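Local coordinates for protein quinoline 2-oxidoreductase large subunit (Pseudomonas putida, PDB 1T3Q) that carries the molybdopterin cytosine dinucleotide and molybdenum site of a molybdenum hydroxylase that oxidises quinoline, at residues Gln66-Pro69 with Gly70-Leu73; Val120-Ser123 with Arg124-Glu128; Cys237-Glu241 with His242-Val246. One frame throughout, in Å; residues are numbered along the deposited sequence.

Contact 1: residues Gln66-Pro69 with Gly70-Leu73; sequences QALP and GVEL
A type II beta turn running from L68 to V71 joins helix 63-67 to strand 71-76 in the alpha/beta hammerhead region, a worked example of how a proline-glycine pair reverses the chain. The closing bond runs from V71 N to L68 O, 3.1 Å long and bent to 157° at the hydrogen. P69 supplies the extended first corner. G70 takes the second at a phi of 96°, a value that suits a residue without CB, since a CB there would be jammed against P69 O.

Across this turn V71 leans back on the residue that starts it. With CG1 anti to the backbone N (chi1 177°), the other methyl stands beside that nitrogen, and V71 CG2 comes to 3.9 Å from L68 CB and 3.4 Å from L68 O. The same two side chains rest against A130 of helix 124-131. Further on, E72 and L73 both face V120 in the neighbouring strand, a classic beta bulge where this edge strand starts. A water spans the mouth of the chain reversal, giving one hydrogen to the helical carbonyl Q66 O at 2.9 Å and the other to V71 O at 3.1 Å.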
# COMPACT_ATOMS: atom_id res chain seq x y z
N GLN B 66 -21.25 -8.28 -23.25
CA GLN B 66 -21.67 -8.19 -21.85
C GLN B 66 -22.00 -9.55 -21.24
O GLN B 66 -21.83 -9.76 -20.04
CB GLN B 66 -22.90 -7.28 -21.72
CG GLN B 66 -22.67 -5.83 -22.10
CD GLN B 66 -23.96 -5.03 -22.06
OE1 GLN B 66 -24.95 -5.40 -22.70
NE2 GLN B 66 -23.96 -3.92 -21.32
N ALA B 67 -22.48 -10.46 -22.08
CA ALA B 67 -22.87 -11.79 -21.61
C ALA B 67 -21.71 -12.77 -21.45
O ALA B 67 -21.81 -13.73 -20.69
CB ALA B 67 -23.91 -12.38 -22.54
N LEU B 68 -20.60 -12.53 -22.15
CA LEU B 68 -19.46 -13.44 -22.05
C LEU B 68 -19.03 -13.59 -20.59
O LEU B 68 -18.86 -12.60 -19.88
CB LEU B 68 -18.29 -12.91 -22.87
CG LEU B 68 -17.11 -13.88 -23.01
CD1 LEU B 68 -17.51 -15.00 -23.95
CD2 LEU B 68 -15.90 -13.15 -23.56
N PRO B 69 -18.88 -14.83 -20.12
CA PRO B 69 -18.46 -15.03 -18.73
C PRO B 69 -17.15 -14.32 -18.40
O PRO B 69 -16.22 -14.29 -19.22
CB PRO B 69 -18.36 -16.56 -18.60
CG PRO B 69 -18.23 -17.03 -20.02
CD PRO B 69 -19.14 -16.12 -20.78
N GLY B 70 -17.08 -13.74 -17.20
CA GLY B 70 -15.89 -13.02 -16.79
C GLY B 70 -16.00 -11.53 -17.04
O GLY B 70 -15.27 -10.74 -16.44
N VAL B 71 -16.91 -11.13 -17.92
CA VAL B 71 -17.10 -9.72 -18.22
C VAL B 71 -18.02 -9.07 -17.19
O VAL B 71 -19.08 -9.59 -16.87
CB VAL B 71 -17.72 -9.52 -19.62
CG1 VAL B 71 -17.98 -8.03 -19.86
CG2 VAL B 71 -16.78 -10.07 -20.68
N GLU B 72 -17.59 -7.91 -16.69
CA GLU B 72 -18.36 -7.20 -15.68
C GLU B 72 -18.99 -5.92 -16.21
O GLU B 72 -19.94 -5.40 -15.63
CB GLU B 72 -17.45 -6.85 -14.50
CG GLU B 72 -16.88 -8.06 -13.79
CD GLU B 72 -17.94 -8.85 -13.05
OE1 GLU B 72 -17.77 -10.08 -12.90
OE2 GLU B 72 -18.95 -8.24 -12.62
N LEU B 73 -18.47 -5.42 -17.32
CA LEU B 73 -18.99 -4.17 -17.86
C LEU B 73 -18.49 -3.85 -19.25
O LEU B 73 -17.36 -4.19 -19.61
CB LEU B 73 -18.61 -3.04 -16.89
CG LEU B 73 -18.87 -1.56 -17.20
CD1 LEU B 73 -18.66 -0.75 -15.93
CD2 LEU B 73 -17.95 -1.07 -18.31
O HOH W 1 -21.38 -7.89 -17.93

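Contact 2: residues Val120-Ser123 with Arg124-Glu128; sequences VASS and RAIAE
I126 folds back over the serines that precede its helix, and S123 caps that helix. From I126 CB, which lies 3.5 Å from S123 OG, the side chain divides. Its CG2 branch reaches A121 CB at 3.9 Å, an apolar touch on the last residue of the strand. The other branch begins at CG1, set beside the backbone N by a chi1 of -68°, which brings it to 3.3 Å from S123 OG. It then runs out extended, and I126 CD1 ends 3.3 Å from S122 OG.

The CG1 methylene and CD1 thus lie against the hydroxyl that does the capping: S123 OG accepts from I126 N at 3.0 Å with a nearly straight bond of 163°. S123 O then takes A127 N at 3.0 Å, the first regular turn of the helix, while A127 CB packs on A121 CB.

Along the first turn of the helix, R124 NE meets E128 OE1 at 2.9 Å, the carboxylate oxygen lying in the guanidinium plane although it is approached from above its own plane. R124 NH2 has a further salt bridge to E287, and E128 also binds the backbone nitrogens of M1 and K2 of the medium subunit. Helix 124-131 thus lies between the sheet, where A127 and E128 touch A46 of strand 43-49, and the medium subunit, with A125 also packing on R28 of the small subunit.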
# COMPACT_ATOMS: atom_id res chain seq x y z
N VAL B 120 -14.48 -4.30 -19.24
CA VAL B 120 -13.80 -4.62 -18.00
C VAL B 120 -14.15 -6.08 -17.70
O VAL B 120 -15.33 -6.46 -17.69
CB VAL B 120 -14.28 -3.73 -16.84
CG1 VAL B 120 -13.65 -4.19 -15.53
CG2 VAL B 120 -13.88 -2.28 -17.12
N ALA B 121 -13.13 -6.91 -17.49
CA ALA B 121 -13.36 -8.32 -17.22
C ALA B 121 -12.37 -8.89 -16.20
O ALA B 121 -11.47 -8.19 -15.74
CB ALA B 121 -13.28 -9.11 -18.53
N SER B 122 -12.56 -10.16 -15.86
CA SER B 122 -11.72 -10.85 -14.88
C SER B 122 -10.25 -10.94 -15.27
O SER B 122 -9.39 -11.10 -14.40
CB SER B 122 -12.27 -12.25 -14.63
OG SER B 122 -12.29 -12.98 -15.84
N SER B 123 -9.97 -10.85 -16.56
CA SER B 123 -8.59 -10.90 -17.05
C SER B 123 -8.50 -10.08 -18.32
O SER B 123 -9.52 -9.82 -18.97
CB SER B 123 -8.17 -12.34 -17.36
OG SER B 123 -8.68 -12.76 -18.62
N ARG B 124 -7.29 -9.65 -18.66
CA ARG B 124 -7.09 -8.86 -19.87
C ARG B 124 -7.44 -9.69 -21.10
O ARG B 124 -8.03 -9.18 -22.06
CB ARG B 124 -5.63 -8.39 -19.94
CG ARG B 124 -5.20 -7.82 -21.27
CD ARG B 124 -5.89 -6.50 -21.60
NE ARG B 124 -5.40 -6.00 -22.88
CZ ARG B 124 -5.05 -4.74 -23.12
NH1 ARG B 124 -5.14 -3.83 -22.16
NH2 ARG B 124 -4.58 -4.40 -24.31
N ALA B 125 -7.10 -10.98 -21.08
CA ALA B 125 -7.38 -11.85 -22.22
C ALA B 125 -8.88 -11.96 -22.47
O ALA B 125 -9.33 -11.91 -23.62
CB ALA B 125 -6.79 -13.24 -21.98
N ILE B 126 -9.66 -12.12 -21.40
CA ILE B 126 -11.11 -12.24 -21.53
C ILE B 126 -11.72 -10.91 -21.96
O ILE B 126 -12.70 -10.89 -22.71
CB ILE B 126 -11.75 -12.71 -20.20
CG1 ILE B 126 -11.32 -14.16 -19.92
CG2 ILE B 126 -13.28 -12.62 -20.28
CD1 ILE B 126 -11.86 -14.73 -18.62
N ALA B 127 -11.15 -9.80 -21.49
CA ALA B 127 -11.68 -8.49 -21.88
C ALA B 127 -11.49 -8.34 -23.38
O ALA B 127 -12.35 -7.79 -24.07
CB ALA B 127 -10.94 -7.38 -21.14
N GLU B 128 -10.36 -8.83 -23.88
CA GLU B 128 -10.08 -8.76 -25.31
C GLU B 128 -11.02 -9.70 -26.06
O GLU B 128 -11.50 -9.35 -27.14
CB GLU B 128 -8.62 -9.13 -25.60
CG GLU B 128 -7.62 -8.04 -25.19
CD GLU B 128 -6.18 -8.43 -25.49
OE1 GLU B 128 -5.28 -7.58 -25.30
OE2 GLU B 128 -5.94 -9.57 -25.92

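Contact 3: residues Cys237-Glu241 with His242-Val246; sequences CAIPE and HLIEV
The first torsions of I239 and I244 are nearly alike, -65° and -57°, yet they present different branches to the contact. In I244 the CG1 arm stands beside the backbone N and continues extended, which carries CD1 back over the loop; in I239 the same setting leaves CG2 anti to its own nitrogen and turned to meet it. I244 CD1 lies 3.7 Å from I239 CG2, the two side chains crossing at about a right angle, and I244 CG1 also passes 3.6 Å from P240 O.

Between these isoleucines the backbone winds into a short 3-10 turn. L243 N binds P240 O at 3.1 Å and I244 N binds E241 O at the same 3.1 Å, each bond bent to 148°. In both, the donor stands well above the carbonyl plane, in keeping with the tight winding of a 3-10 turn.

H242 turns its ring back toward P240, whose CB sits obliquely beside it, 3.6 Å from H242 NE2. L243 follows over one ring face, its CG 3.9 Å above the plane and over the centre. E241 points the other way on a fully extended chain: its OE1 accepts from T231 of the preceding helix, and its OE2 is bonded to T494 of the second subunit, whose K496 and S527 pack on P240 and H242.

I244 meanwhile presses on V233 and A234 of helix 226-237. The arrangement is the return half of a beta-alpha-beta crossover: strand 216-221 leads into that helix, A238 ends it with positive phi, and the 3-10 turn delivers the chain into strand 244-247, parallel and adjacent to the first.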
# COMPACT_ATOMS: atom_id res chain seq x y z
N CYS B 237 -13.87 14.69 -14.01
CA CYS B 237 -14.76 13.64 -13.52
C CYS B 237 -15.67 14.17 -12.42
O CYS B 237 -16.50 13.44 -11.89
CB CYS B 237 -13.96 12.45 -12.98
SG CYS B 237 -12.94 11.62 -14.22
N ALA B 238 -15.49 15.44 -12.08
CA ALA B 238 -16.28 16.07 -11.03
C ALA B 238 -16.21 15.28 -9.72
O ALA B 238 -17.23 14.91 -9.14
CB ALA B 238 -17.74 16.21 -11.48
N ILE B 239 -14.99 15.01 -9.28
CA ILE B 239 -14.75 14.30 -8.03
C ILE B 239 -13.98 15.27 -7.15
O ILE B 239 -13.01 15.89 -7.59
CB ILE B 239 -13.90 13.02 -8.27
CG1 ILE B 239 -14.70 12.04 -9.14
CG2 ILE B 239 -13.51 12.38 -6.94
CD1 ILE B 239 -13.96 10.74 -9.46
N PRO B 240 -14.41 15.46 -5.88
CA PRO B 240 -13.70 16.39 -5.00
C PRO B 240 -12.21 16.06 -4.96
O PRO B 240 -11.82 14.92 -4.73
CB PRO B 240 -14.40 16.20 -3.65
CG PRO B 240 -15.02 14.83 -3.75
CD PRO B 240 -15.49 14.75 -5.17
N GLU B 241 -11.38 17.08 -5.20
CA GLU B 241 -9.93 16.90 -5.26
C GLU B 241 -9.26 16.32 -4.03
O GLU B 241 -8.33 15.52 -4.14
CB GLU B 241 -9.26 18.24 -5.62
CG GLU B 241 -7.82 18.09 -6.06
CD GLU B 241 -7.17 19.42 -6.44
OE1 GLU B 241 -6.05 19.39 -6.99
OE2 GLU B 241 -7.79 20.48 -6.20
N HIS B 242 -9.72 16.72 -2.85
CA HIS B 242 -9.11 16.22 -1.63
C HIS B 242 -9.36 14.74 -1.40
O HIS B 242 -8.70 14.10 -0.58
CB HIS B 242 -9.60 17.03 -0.42
CG HIS B 242 -11.09 17.01 -0.24
ND1 HIS B 242 -11.69 16.66 0.95
CD2 HIS B 242 -12.09 17.32 -1.09
CE1 HIS B 242 -13.00 16.77 0.83
NE2 HIS B 242 -13.27 17.17 -0.40
N LEU B 243 -10.33 14.18 -2.12
CA LEU B 243 -10.66 12.76 -1.99
C LEU B 243 -9.92 11.94 -3.03
O LEU B 243 -10.25 10.77 -3.27
CB LEU B 243 -12.17 12.55 -2.13
CG LEU B 243 -13.02 13.29 -1.09
CD1 LEU B 243 -14.50 12.99 -1.30
CD2 LEU B 243 -12.59 12.86 0.30
N ILE B 244 -8.93 12.54 -3.67
CA ILE B 244 -8.15 11.84 -4.69
C ILE B 244 -6.67 11.85 -4.37
O ILE B 244 -6.10 12.88 -3.99
CB ILE B 244 -8.30 12.50 -6.07
CG1 ILE B 244 -9.77 12.56 -6.50
CG2 ILE B 244 -7.48 11.72 -7.10
CD1 ILE B 244 -9.98 13.26 -7.84
N GLU B 245 -6.04 10.69 -4.53
CA GLU B 245 -4.60 10.59 -4.34
C GLU B 245 -4.04 9.91 -5.57
O GLU B 245 -4.56 8.88 -6.01
CB GLU B 245 -4.21 9.76 -3.12
CG GLU B 245 -2.69 9.60 -3.01
CD GLU B 245 -2.23 8.62 -1.94
OE1 GLU B 245 -1.00 8.48 -1.76
OE2 GLU B 245 -3.09 7.99 -1.29
N VAL B 246 -3.00 10.48 -6.14
CA VAL B 246 -2.36 9.88 -7.29
C VAL B 246 -1.01 9.35 -6.81
O VAL B 246 -0.30 10.05 -6.09
CB VAL B 246 -2.14 10.91 -8.41
CG1 VAL B 246 -1.20 10.35 -9.47
CG2 VAL B 246 -3.50 11.27 -9.04

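In the fold
All three contacts are connections to strands of one mixed seven-stranded sheet. Contacts 1 and 2 touch, their centres about 9 Å apart: strands 71-76 and 115-121 are neighbours, and just beyond their ends G70 O and S122 N are 2.8 Å apart. Contact 3 stands at the other outermost strand of the sheet within this chain, about 29 Å from contact 1 between centres. Exposure and chemistry change together. Contact 1, at the surface, relies on a backbone turn and a bridging water; contact 2, partly buried, adds a serine cap and a carboxylate hydrogen-bonded to the medium subunit; contact 3, buried, combines aliphatic packing with a 3-10 turn and meets a second copy of the chain.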